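Local coordinates for uncharacterized protein DR_A0006 (Deinococcus radiodurans R1, PDB 3GGN) that is of unknown function but contains a COQ10-type START domain of the polyketide cyclase and lipid transport family, and so probably binds a lipid-like or other hydrophobic ligand, at residues Ser47-Glu52 with Val60-Glu65; Val10-Pro15 with Thr102-Arg107. All coordinates share one frame; numbering follows the deposited sequence.

Contact 1 (Ser47-Glu52 with Val60-Glu65)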
# COMPACT_ATOMS: atom_id res chain seq x y z
N SER B 47 0.70 -13.60 19.41
CA SER B 47 0.09 -13.51 18.10
C SER B 47 0.60 -14.63 17.20
O SER B 47 1.66 -15.20 17.45
CB SER B 47 0.40 -12.14 17.48
OG SER B 47 1.77 -11.80 17.64
N ARG B 48 -0.17 -14.95 16.16
CA ARG B 48 0.19 -15.99 15.21
C ARG B 48 0.56 -15.32 13.89
O ARG B 48 -0.24 -14.56 13.34
CB ARG B 48 -0.99 -16.93 14.98
CG ARG B 48 -0.72 -18.04 13.98
CD ARG B 48 -1.13 -19.37 14.58
NE ARG B 48 -0.44 -19.58 15.86
CZ ARG B 48 -0.76 -20.52 16.74
NH1 ARG B 48 -1.76 -21.35 16.50
NH2 ARG B 48 -0.07 -20.62 17.88
N TRP B 49 1.75 -15.60 13.40
CA TRP B 49 2.23 -15.02 12.15
C TRP B 49 2.21 -16.06 11.02
O TRP B 49 2.36 -17.25 11.27
CB TRP B 49 3.64 -14.47 12.35
CG TRP B 49 3.72 -13.32 13.33
CD1 TRP B 49 3.18 -13.27 14.58
CD2 TRP B 49 4.37 -12.07 13.12
NE1 TRP B 49 3.46 -12.06 15.17
CE2 TRP B 49 4.19 -11.30 14.29
CE3 TRP B 49 5.10 -11.51 12.06
CZ2 TRP B 49 4.70 -10.00 14.43
CZ3 TRP B 49 5.62 -10.22 12.20
CH2 TRP B 49 5.41 -9.48 13.38
N THR B 50 2.05 -15.59 9.79
CA THR B 50 2.00 -16.46 8.62
C THR B 50 2.59 -15.79 7.39
O THR B 50 2.37 -14.60 7.15
CB THR B 50 0.54 -16.85 8.30
OG1 THR B 50 -0.09 -17.35 9.48
CG2 THR B 50 0.50 -17.92 7.21
N VAL B 51 3.35 -16.55 6.60
CA VAL B 51 3.96 -16.07 5.37
C VAL B 51 3.73 -17.07 4.24
O VAL B 51 3.48 -18.24 4.49
CB VAL B 51 5.49 -15.88 5.52
CG1 VAL B 51 5.79 -14.73 6.45
CG2 VAL B 51 6.11 -17.18 6.03
N GLU B 52 3.82 -16.60 3.00
CA GLU B 52 3.61 -17.45 1.82
C GLU B 52 4.82 -18.33 1.50
O GLU B 52 5.87 -17.84 1.10
CB GLU B 52 3.28 -16.58 0.61
CG GLU B 52 1.84 -16.12 0.58
CD GLU B 52 0.88 -17.27 0.37
OE1 GLU B 52 0.90 -17.87 -0.73
OE2 GLU B 52 0.10 -17.58 1.29
N VAL B 60 3.46 -20.96 5.79
CA VAL B 60 4.13 -21.29 7.04
C VAL B 60 3.77 -20.28 8.13
O VAL B 60 3.87 -19.07 7.92
CB VAL B 60 5.66 -21.29 6.85
CG1 VAL B 60 6.35 -21.57 8.18
CG2 VAL B 60 6.05 -22.34 5.82
N SER B 61 3.36 -20.79 9.29
CA SER B 61 2.99 -19.93 10.40
C SER B 61 3.67 -20.34 11.70
O SER B 61 4.11 -21.48 11.87
CB SER B 61 1.47 -19.92 10.59
OG SER B 61 1.00 -21.10 11.20
N TRP B 62 3.75 -19.40 12.63
CA TRP B 62 4.37 -19.65 13.92
C TRP B 62 3.78 -18.68 14.92
O TRP B 62 3.11 -17.72 14.55
CB TRP B 62 5.88 -19.44 13.83
CG TRP B 62 6.27 -18.03 13.54
CD1 TRP B 62 6.48 -17.04 14.45
CD2 TRP B 62 6.43 -17.43 12.24
NE1 TRP B 62 6.78 -15.86 13.80
CE2 TRP B 62 6.75 -16.08 12.45
CE3 TRP B 62 6.34 -17.92 10.93
CZ2 TRP B 62 6.99 -15.19 11.39
CZ3 TRP B 62 6.57 -17.04 9.87
CH2 TRP B 62 6.89 -15.69 10.11
N GLU B 63 4.01 -18.95 16.20
CA GLU B 63 3.51 -18.09 17.24
C GLU B 63 4.64 -17.17 17.69
O GLU B 63 5.80 -17.58 17.74
CB GLU B 63 3.03 -18.94 18.42
CG GLU B 63 2.12 -18.21 19.39
CD GLU B 63 1.63 -19.11 20.51
OE1 GLU B 63 1.23 -20.26 20.20
OE2 GLU B 63 1.62 -18.66 21.67
N ALA B 64 4.30 -15.92 17.99
CA ALA B 64 5.28 -14.96 18.45
C ALA B 64 4.73 -14.18 19.64
O ALA B 64 3.54 -14.27 19.96
CB ALA B 64 5.64 -14.00 17.33
N GLU B 65 5.60 -13.42 20.30
CA GLU B 65 5.19 -12.62 21.45
C GLU B 65 5.86 -11.25 21.42
O GLU B 65 6.99 -11.11 20.94
CB GLU B 65 5.56 -13.34 22.75
CG GLU B 65 7.01 -13.14 23.18
CD GLU B 65 7.37 -13.92 24.45
OE1 GLU B 65 6.50 -14.12 25.32
OE2 GLU B 65 8.55 -14.33 24.57

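Contact 2 (Val10-Pro15 with Thr102-Arg107)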
# COMPACT_ATOMS: atom_id res chain seq x y z
N VAL B 10 13.49 5.42 7.96
CA VAL B 10 12.93 6.46 7.11
C VAL B 10 12.45 7.53 8.07
O VAL B 10 11.95 7.24 9.16
CB VAL B 10 11.74 5.92 6.27
CG1 VAL B 10 10.53 5.70 7.14
CG2 VAL B 10 11.42 6.88 5.14
N THR B 11 12.64 8.78 7.67
CA THR B 11 12.22 9.91 8.48
C THR B 11 10.90 10.38 7.93
O THR B 11 10.76 10.57 6.72
CB THR B 11 13.25 11.04 8.41
OG1 THR B 11 14.55 10.52 8.70
CG2 THR B 11 12.89 12.14 9.41
N ILE B 12 9.93 10.57 8.81
CA ILE B 12 8.61 11.00 8.41
C ILE B 12 8.15 12.23 9.18
O ILE B 12 8.28 12.30 10.40
CB ILE B 12 7.60 9.85 8.59
CG1 ILE B 12 8.05 8.66 7.74
CG2 ILE B 12 6.20 10.32 8.23
CD1 ILE B 12 7.25 7.41 7.94
N GLY B 13 7.60 13.20 8.45
CA GLY B 13 7.14 14.43 9.09
C GLY B 13 5.84 14.32 9.87
O GLY B 13 4.93 15.11 9.67
N LYS B 14 5.76 13.33 10.75
CA LYS B 14 4.57 13.14 11.58
C LYS B 14 4.98 12.79 13.01
O LYS B 14 6.08 12.30 13.24
CB LYS B 14 3.70 12.02 11.00
CG LYS B 14 2.97 12.38 9.71
CD LYS B 14 1.96 13.50 9.95
CE LYS B 14 1.17 13.83 8.70
NZ LYS B 14 0.36 15.08 8.88
N PRO B 15 4.10 13.05 13.99
CA PRO B 15 4.39 12.75 15.40
C PRO B 15 4.61 11.25 15.64
O PRO B 15 3.98 10.40 14.99
CB PRO B 15 3.15 13.27 16.13
CG PRO B 15 2.70 14.41 15.24
CD PRO B 15 2.84 13.82 13.86
N THR B 102 9.64 12.13 12.73
CA THR B 102 10.09 10.97 13.47
C THR B 102 10.83 10.02 12.55
O THR B 102 10.43 9.81 11.41
CB THR B 102 8.87 10.22 14.04
OG1 THR B 102 8.03 11.14 14.74
CG2 THR B 102 9.32 9.11 14.98
N GLU B 103 11.94 9.47 13.03
CA GLU B 103 12.68 8.52 12.22
C GLU B 103 12.27 7.13 12.68
O GLU B 103 12.50 6.75 13.83
CB GLU B 103 14.19 8.71 12.39
CG GLU B 103 15.00 7.65 11.65
CD GLU B 103 16.50 7.87 11.75
OE1 GLU B 103 16.98 8.13 12.87
OE2 GLU B 103 17.19 7.77 10.71
N VAL B 104 11.62 6.40 11.78
CA VAL B 104 11.17 5.04 12.06
C VAL B 104 12.30 4.10 11.67
O VAL B 104 12.73 4.09 10.52
CB VAL B 104 9.91 4.69 11.23
CG1 VAL B 104 9.53 3.23 11.46
CG2 VAL B 104 8.76 5.60 11.62
N VAL B 105 12.78 3.32 12.63
CA VAL B 105 13.87 2.38 12.37
C VAL B 105 13.33 0.96 12.49
O VAL B 105 12.74 0.60 13.51
CB VAL B 105 15.05 2.60 13.36
CG1 VAL B 105 16.20 1.68 13.03
CG2 VAL B 105 15.50 4.05 13.31
N VAL B 106 13.51 0.16 11.45
CA VAL B 106 13.01 -1.21 11.45
C VAL B 106 14.15 -2.21 11.30
O VAL B 106 15.00 -2.06 10.42
CB VAL B 106 12.00 -1.44 10.29
CG1 VAL B 106 11.50 -2.88 10.31
CG2 VAL B 106 10.84 -0.48 10.42
N ARG B 107 14.17 -3.21 12.17
CA ARG B 107 15.18 -4.26 12.14
C ARG B 107 14.49 -5.62 12.23
O ARG B 107 13.81 -5.91 13.22
CB ARG B 107 16.18 -4.11 13.29
CG ARG B 107 17.30 -5.14 13.25
CD ARG B 107 18.32 -4.95 14.35
NE ARG B 107 19.44 -5.88 14.21
CZ ARG B 107 20.49 -5.93 15.03
NH1 ARG B 107 20.56 -5.10 16.06
NH2 ARG B 107 21.45 -6.81 14.82

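Contact 1 (Ser47-Glu52 with Val60-Glu65)
Trp49 sets its CB over one face of the Trp62 indole, 3.9 Å from the centroid of the six-membered ring, a CH-pi contact displaced toward the rim. The two indoles themselves barely overlap: their planes lie 24° apart, but the five-membered rings are slid past each other. Trp62 folds back over its partner because its CG sits between the backbone N and carbonyl carbon (chi1 65°), whereas the CG of Trp49 lies anti to its own carbonyl carbon. At the edge of the Trp62 ring, Val51 CG2 comes within 3.9 Å of CZ3, and on the Ala64 side the methyl CB is 3.6 Å from Trp49 NE1. That same NE1 donates in its ring plane to Ser47 OG at 3.0 Å, which fixes the turn of the indole and satisfies its buried N-H. These residues share the face of a beta hairpin formed by strands 46-52 and 59-70, part of the long antiparallel sheet of a Bet v 1-like (START) fold; Trp77 stacks on Trp49 from within the same sheet. Paired backbone bonds join Ser47 with Ala64 and Val51 with Val60, while Trp49 N reaches Trp62 O at 2.8 Å. The other face is polar. Thr50 and Ser61 form a close non-hydrogen-bonded pair there, CA to CA 4.0 Å. Farther along, the bent chain of Arg48 swings its guanidinium across the strand, and NH2 meets Glu63 OE1 at 2.7 Å in a salt bridge, with guanidinium and carboxylate planes 41° apart. Glu63 OE2 turns to a second arginine, Arg46.

Contact 2 (Val10-Pro15 with Thr102-Arg107)
Val10 and Ile12 are tied to Val104 and Thr102 by two pairs of antiparallel backbone hydrogen bonds, which join the first strand of the domain, 4-12, to strand 102-111 although 86 residues separate the segments. Val104 N to Val10 O measures 2.8 Å and Thr102 N to Ile12 O 2.7 Å. Between these pairs, Thr11 faces Glu103 across a non-hydrogen-bonded site, where Thr11 CA approaches Thr102 O at 3.4 Å in a CA-H...O contact.

One side chain extends the polar link beyond the strand. After Ile12 the chain bends through an inverse gamma turn centred on Gly13, and Thr102 OG1 donates to Lys14 O at 2.7 Å, in the carbonyl plane. The hydroxyl is put there by its first torsion (chi1 -50°), which sets OG1 beside the backbone N. A valine here would probably leave Lys14 O without this donor and the turn less firmly fixed ahead of helix 16-24, whose N-cap is Pro15.

Apolar contact is light. Val10 CG1 lies 4.3 Å from Val104 CB, and Ile12 CD1 is 4.4 Å from Val104 CG2; both Val10 and Ile12 also touch helix 130-146, Val10 at Lys141 and Ile12 at Phe140, while Thr102 and Val104 reach Leu19 of helix 16-24. On the reverse face, Thr11 OG1 crosses the aliphatic stem of Glu103, 4.1 Å from its CB, and the carboxylate goes on to Arg94 in a salt bridge.

Main-chain bonds and one hydroxyl therefore do most of the joining, while the apolar groups on the Val10, Ile12 and Val104 face also meet helices 16-24 and 130-146 and strand 86-95.

Overall arrangement
Contact 1 and contact 2 belong to the same seven-stranded antiparallel sheet but lie on opposite sides of the chain's centre, their own centres about 25 Å apart. They share no strand: the hairpin of contact 1 is local in sequence, whereas contact 2 brings the first strand beside the last. Both are only partly buried, with one sheet face sheltered and the other more polar. Contact 1 covers the larger area, 580 Å² against 330 Å², and has the richer side-chain chemistry, in tryptophans and an ion pair across the strands. At 10-15 with 102-107 the strands' inner residues turn instead to the two helices, and the charged partner lies on a third strand.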